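Local coordinates for DUF3298 domain-containing protein (Pseudomonas aeruginosa, PDB 4E72) that is of unknown function, belongs to the DUF3298 family and is probably an exported lipoprotein, at residues Asp135-Gly140 with Gly215-Asn220; Lys147-Ala152 with Leu206-Pro211. One frame throughout, in Å; residues are numbered along the deposited sequence.

In the fold
The two contacts are nested along the chain. The order is 135-140, 147-152, 206-211, 215-220, so contact 2 lies inside the loop closed by contact 1. Their centres are about 14 Å apart, on the same side of the chain's centre. Contact 1 joins segment 135-140, which leaves helix 133-136, to the loop that follows strand 205-208. Contact 2 packs helix 142-159 on strand 205-208, an outer strand of the three-stranded antiparallel sheet. F145 of that helix touches residues of both contacts. Together they tie the start and end of this helix-and-sheet part, much of which belongs to the DUF3298 domain, to each other.

Contact 1 of 2, residues Asp135-Gly140 with Gly215-Asn220; sequences DMLVPG and GIVKPN
L137 and V217 form a single antiparallel beta bridge between two loop segments, with their CA atoms 4.4 Å apart. They are a non-hydrogen-bonded pair, and the backbone bonds lie on either side of them. K218 N donates to M136 O at 2.9 Å, and V138 N donates to I216 O at 2.8 Å. Both bonds are nearly straight, with angles at the hydrogen of 168° and 175°.

V138 lies against the chain at G215 and I216. Its CB is 3.7 Å from G215 O, and its two methyls also border that carbonyl. V138 CG2 lies beside its own backbone N, which brings it near I216 O.

The L137 side chain meets V217 and I216, whereas V138 borders G215 and I216. L137 CD2 meets V217 CG2 at 3.9 Å and also reaches I216 CG2. F145 of helix 142-159 touches both L137 and I216, and F222 packs on V217. L137 and V217 are buried. The side chain of selenomethionine M136 touches L182 and L221.

K218 has the most surface buried here. Its chain is extended beyond CG and runs alongside the backbone of 135-137. CE passes 3.4 Å from L137 O. The carboxylate of D135 is not in contact with the ammonium; its OD2 accepts a hydrogen bond from S132 N. Instead, K218 NZ donates to D135 O at 2.7 Å, approaching from above the carbonyl plane, 47° out of it.

Contact 2 of 2, residues Lys147-Ala152 with Leu206-Pro211; sequences KQAELA and LKIPYP
A152 O accepts a hydrogen bond from water 1 at 2.7 Å, and the same water accepts one from K207 N at 2.8 Å. The water bridges a helix carbonyl to a backbone N-H of strand 206-208. The CB methyl of A152 sits 3.4 Å from K207 O. The K207 side chain points away from the helix, and its NZ forms a salt bridge with E205.

The rest of the contact is apolar. I208 points its side chain at the helix, and its two branches part there. CG1 lies beside the backbone N (chi1 -50°) and meets A152 CB at 3.8 Å. CD1 carries this branch on to A149, 3.8 Å from its CA. CG2, anti to the backbone N, touches Q148 CB at 3.9 Å instead. I208 thus meets Q148, A149 and A152. The small side chains of A149 and A152 are consistent with the close approach of the axes, 7.5 Å between 147-152 and 206-208.

L206 is modelled in two conformers, so its contacts are less certain. In one, CD2 lies near A149 O and CG near A152, beside F174 and W156. Backbone bonds from L206 to L189 and from I208 to V187 hold the strand in its sheet. The N-to-C directions of 147-152 and 206-208 differ by 124°, in alpha/beta packing of helix 142-159 on an outer strand of a three-stranded antiparallel sheet.

Contact 1 of 2, residues Asp135-Gly140 with Gly215-Asn220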
loop_
_atom_site.group_PDB
_atom_site.type_symbol
_atom_site.label_atom_id
_atom_site.label_comp_id
_atom_site.label_asym_id
_atom_site.label_seq_id
_atom_site.Cartn_x
_atom_site.Cartn_y
_atom_site.Cartn_z
ATOM N N ASP A 135 9.446 7.803 11.657
ATOM C CA ASP A 135 8.849 9.126 11.899
ATOM C C ASP A 135 7.548 9.051 12.719
ATOM O O ASP A 135 7.174 10.051 13.305
ATOM C CB ASP A 135 8.543 9.834 10.570
ATOM C CG ASP A 135 9.741 10.091 9.682
ATOM O OD1 ASP A 135 10.822 10.440 10.225
ATOM O OD2 ASP A 135 9.597 9.968 8.432
HETATM N N MSE A 136 6.866 7.900 12.772
HETATM C CA MSE A 136 5.611 7.798 13.526
HETATM C C MSE A 136 5.809 7.401 14.989
HETATM O O MSE A 136 4.874 7.534 15.785
HETATM C CB MSE A 136 4.657 6.782 12.888
HETATM C CG MSE A 136 4.263 7.078 11.445
HETATM SE SE MSE A 136 3.432 5.452 10.744
HETATM C CE MSE A 136 3.613 5.762 8.815
ATOM N N LEU A 137 6.999 6.897 15.341
ATOM C CA LEU A 137 7.222 6.343 16.669
ATOM C C LEU A 137 8.022 7.190 17.610
ATOM O O LEU A 137 8.834 8.018 17.200
ATOM C CB LEU A 137 7.913 4.960 16.561
ATOM C CG LEU A 137 7.158 3.870 15.780
ATOM C CD1 LEU A 137 7.990 2.667 15.631
ATOM C CD2 LEU A 137 5.824 3.506 16.429
ATOM N N VAL A 138 7.766 6.966 18.907
ATOM C CA VAL A 138 8.520 7.529 20.020
ATOM C C VAL A 138 9.929 6.877 19.914
ATOM O O VAL A 138 10.016 5.666 19.661
ATOM C CB VAL A 138 7.801 7.278 21.382
ATOM C CG1 VAL A 138 8.722 7.548 22.567
ATOM C CG2 VAL A 138 6.517 8.112 21.496
ATOM N N PRO A 139 11.022 7.679 19.959
ATOM C CA PRO A 139 12.379 7.094 19.810
ATOM C C PRO A 139 12.641 5.906 20.743
ATOM O O PRO A 139 12.385 5.985 21.952
ATOM C CB PRO A 139 13.314 8.255 20.149
ATOM C CG PRO A 139 12.507 9.481 19.946
ATOM C CD PRO A 139 11.070 9.136 20.188
ATOM N N GLY A 140 13.136 4.820 20.149
ATOM C CA GLY A 140 13.432 3.555 20.812
ATOM C C GLY A 140 12.254 2.600 20.957
ATOM O O GLY A 140 12.422 1.529 21.541
ATOM N N GLY A 215 2.598 5.979 24.220
ATOM C CA GLY A 215 4.031 5.978 24.491
ATOM C C GLY A 215 4.820 5.193 23.462
ATOM O O GLY A 215 6.026 4.997 23.626
ATOM N N ILE A 216 4.130 4.719 22.391
ATOM C CA ILE A 216 4.727 3.968 21.297
ATOM C C ILE A 216 4.666 4.851 20.047
ATOM O O ILE A 216 5.706 5.179 19.479
ATOM C CB ILE A 216 4.115 2.553 21.060
ATOM C CG1 ILE A 216 4.042 1.647 22.331
ATOM C CG2 ILE A 216 4.835 1.839 19.937
ATOM C CD1 ILE A 216 5.196 1.628 23.260
ATOM N N VAL A 217 3.453 5.209 19.610
ATOM C CA VAL A 217 3.237 6.108 18.476
ATOM C C VAL A 217 3.245 7.554 19.057
ATOM O O VAL A 217 2.760 7.755 20.162
ATOM C CB VAL A 217 1.917 5.744 17.724
ATOM C CG1 VAL A 217 1.523 6.830 16.731
ATOM C CG2 VAL A 217 2.034 4.386 17.012
ATOM N N LYS A 218 3.857 8.523 18.360
ATOM C CA LYS A 218 3.901 9.933 18.758
ATOM C C LYS A 218 2.472 10.450 19.041
ATOM O O LYS A 218 1.580 10.185 18.243
ATOM C CB LYS A 218 4.566 10.758 17.655
ATOM C CG LYS A 218 6.087 10.655 17.670
ATOM C CD LYS A 218 6.676 11.234 16.419
ATOM C CE LYS A 218 8.180 11.305 16.506
ATOM N NZ LYS A 218 8.804 11.253 15.160
ATOM N N PRO A 219 2.210 11.115 20.200
ATOM C CA PRO A 219 0.826 11.540 20.517
ATOM C C PRO A 219 0.152 12.461 19.480
ATOM O O PRO A 219 -1.065 12.387 19.313
ATOM C CB PRO A 219 0.977 12.263 21.854
ATOM C CG PRO A 219 2.239 11.742 22.438
ATOM C CD PRO A 219 3.148 11.464 21.284
ATOM N N ASN A 220 0.927 13.326 18.797
ATOM C CA ASN A 220 0.451 14.286 17.781
ATOM C C ASN A 220 -0.075 13.616 16.492
ATOM O O ASN A 220 -0.644 14.304 15.637
ATOM C CB ASN A 220 1.577 15.270 17.414
ATOM C CG ASN A 220 2.963 14.649 17.237
ATOM O OD1 ASN A 220 3.739 14.480 18.200
ATOM N ND2 ASN A 220 3.331 14.353 15.996
#

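Contact 2 of 2, residues Lys147-Ala152 with Leu206-Pro211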
loop_
_atom_site.group_PDB
_atom_site.type_symbol
_atom_site.label_atom_id
_atom_site.label_comp_id
_atom_site.label_asym_id
_atom_site.label_seq_id
_atom_site.Cartn_x
_atom_site.Cartn_y
_atom_site.Cartn_z
ATOM N N LYS A 147 5.546 -5.681 19.216
ATOM C CA LYS A 147 4.949 -6.487 20.287
ATOM C C LYS A 147 3.439 -6.317 20.275
ATOM O O LYS A 147 2.737 -7.307 20.447
ATOM C CB LYS A 147 5.517 -6.133 21.675
ATOM C CG LYS A 147 6.961 -6.597 21.874
ATOM C CD LYS A 147 7.105 -8.072 22.242
ATOM C CE LYS A 147 8.534 -8.420 22.616
ATOM N NZ LYS A 147 8.962 -7.806 23.911
ATOM N N GLN A 148 2.935 -5.082 20.003
ATOM C CA GLN A 148 1.499 -4.783 19.879
ATOM C C GLN A 148 0.934 -5.344 18.580
ATOM O O GLN A 148 -0.232 -5.732 18.532
ATOM C CB GLN A 148 1.214 -3.272 19.972
ATOM C CG GLN A 148 1.639 -2.630 21.306
ATOM C CD GLN A 148 1.136 -3.382 22.512
ATOM O OE1 GLN A 148 -0.069 -3.538 22.709
ATOM N NE2 GLN A 148 2.053 -3.912 23.317
ATOM N N ALA A 149 1.763 -5.393 17.532
ATOM C CA ALA A 149 1.437 -5.963 16.221
ATOM C C ALA A 149 1.193 -7.464 16.372
ATOM O O ALA A 149 0.271 -7.989 15.755
ATOM C CB ALA A 149 2.573 -5.701 15.244
ATOM N N GLU A 150 2.013 -8.142 17.232
ATOM C CA GLU A 150 1.905 -9.570 17.579
ATOM C C GLU A 150 0.518 -9.852 18.210
ATOM O O GLU A 150 -0.104 -10.866 17.910
ATOM C CB GLU A 150 3.023 -9.969 18.566
ATOM C CG GLU A 150 4.380 -10.241 17.945
ATOM C CD GLU A 150 5.602 -10.190 18.851
ATOM O OE1 GLU A 150 5.629 -10.914 19.873
ATOM O OE2 GLU A 150 6.566 -9.474 18.493
ATOM N N LEU A 151 0.051 -8.946 19.079
ATOM C CA LEU A 151 -1.253 -9.053 19.741
ATOM C C LEU A 151 -2.378 -8.911 18.693
ATOM O O LEU A 151 -3.329 -9.703 18.709
ATOM C CB LEU A 151 -1.367 -7.994 20.872
ATOM C CG LEU A 151 -2.713 -7.865 21.619
ATOM C CD1 LEU A 151 -3.117 -9.168 22.331
ATOM C CD2 LEU A 151 -2.678 -6.684 22.573
ATOM N N ALA A 152 -2.232 -7.942 17.756
ATOM C CA ALA A 152 -3.156 -7.706 16.638
ATOM C C ALA A 152 -3.194 -8.923 15.680
ATOM O O ALA A 152 -4.227 -9.191 15.065
ATOM C CB ALA A 152 -2.749 -6.450 15.884
ATOM N N LEU A 206 -4.118 -6.184 9.759
ATOM C CA LEU A 206 -4.033 -6.221 11.212
ATOM C C LEU A 206 -4.387 -4.846 11.736
ATOM O O LEU A 206 -4.003 -3.840 11.111
ATOM C CB LEU A 206 -2.617 -6.631 11.658
ATOM C CG LEU A 206 -2.384 -8.100 12.050
ATOM C CD1 LEU A 206 -2.772 -9.066 10.938
ATOM C CD2 LEU A 206 -0.940 -8.313 12.428
ATOM N N LYS A 207 -5.119 -4.789 12.858
ATOM C CA LYS A 207 -5.505 -3.508 13.434
ATOM C C LYS A 207 -4.999 -3.388 14.850
ATOM O O LYS A 207 -5.358 -4.212 15.710
ATOM C CB LYS A 207 -7.040 -3.307 13.402
ATOM C CG LYS A 207 -7.713 -3.581 12.064
ATOM C CD LYS A 207 -7.587 -2.435 11.079
ATOM C CE LYS A 207 -8.154 -2.836 9.734
ATOM N NZ LYS A 207 -8.164 -1.703 8.773
ATOM N N ILE A 208 -4.168 -2.365 15.106
ATOM C CA ILE A 208 -3.711 -2.101 16.468
ATOM C C ILE A 208 -4.501 -0.922 16.985
ATOM O O ILE A 208 -4.368 0.171 16.429
ATOM C CB ILE A 208 -2.198 -1.879 16.681
ATOM C CG1 ILE A 208 -1.330 -2.977 16.027
ATOM C CG2 ILE A 208 -1.890 -1.730 18.184
ATOM C CD1 ILE A 208 0.060 -2.468 15.636
ATOM N N PRO A 209 -5.306 -1.105 18.054
ATOM C CA PRO A 209 -6.021 0.049 18.636
ATOM C C PRO A 209 -5.050 1.106 19.157
ATOM O O PRO A 209 -4.079 0.754 19.824
ATOM C CB PRO A 209 -6.845 -0.576 19.780
ATOM C CG PRO A 209 -6.917 -2.054 19.462
ATOM C CD PRO A 209 -5.582 -2.343 18.820
ATOM N N TYR A 210 -5.332 2.404 18.906
ATOM C CA TYR A 210 -4.483 3.505 19.425
ATOM C C TYR A 210 -4.240 3.461 20.967
ATOM O O TYR A 210 -3.109 3.735 21.353
ATOM C CB TYR A 210 -5.019 4.887 19.010
ATOM C CG TYR A 210 -4.707 5.186 17.557
ATOM C CD1 TYR A 210 -3.473 5.711 17.181
ATOM C CD2 TYR A 210 -5.603 4.853 16.550
ATOM C CE1 TYR A 210 -3.178 5.983 15.845
ATOM C CE2 TYR A 210 -5.317 5.114 15.212
ATOM C CZ TYR A 210 -4.103 5.673 14.860
ATOM O OH TYR A 210 -3.812 5.864 13.521
ATOM N N PRO A 211 -5.166 3.009 21.862
ATOM C CA PRO A 211 -4.812 2.967 23.299
ATOM C C PRO A 211 -3.715 1.947 23.630
ATOM O O PRO A 211 -3.104 2.055 24.696
ATOM C CB PRO A 211 -6.134 2.616 23.995
ATOM C CG PRO A 211 -7.196 2.988 23.013
ATOM C CD PRO A 211 -6.590 2.653 21.670
HETATM O O HOH W 1 -5.813 -7.261 14.071
#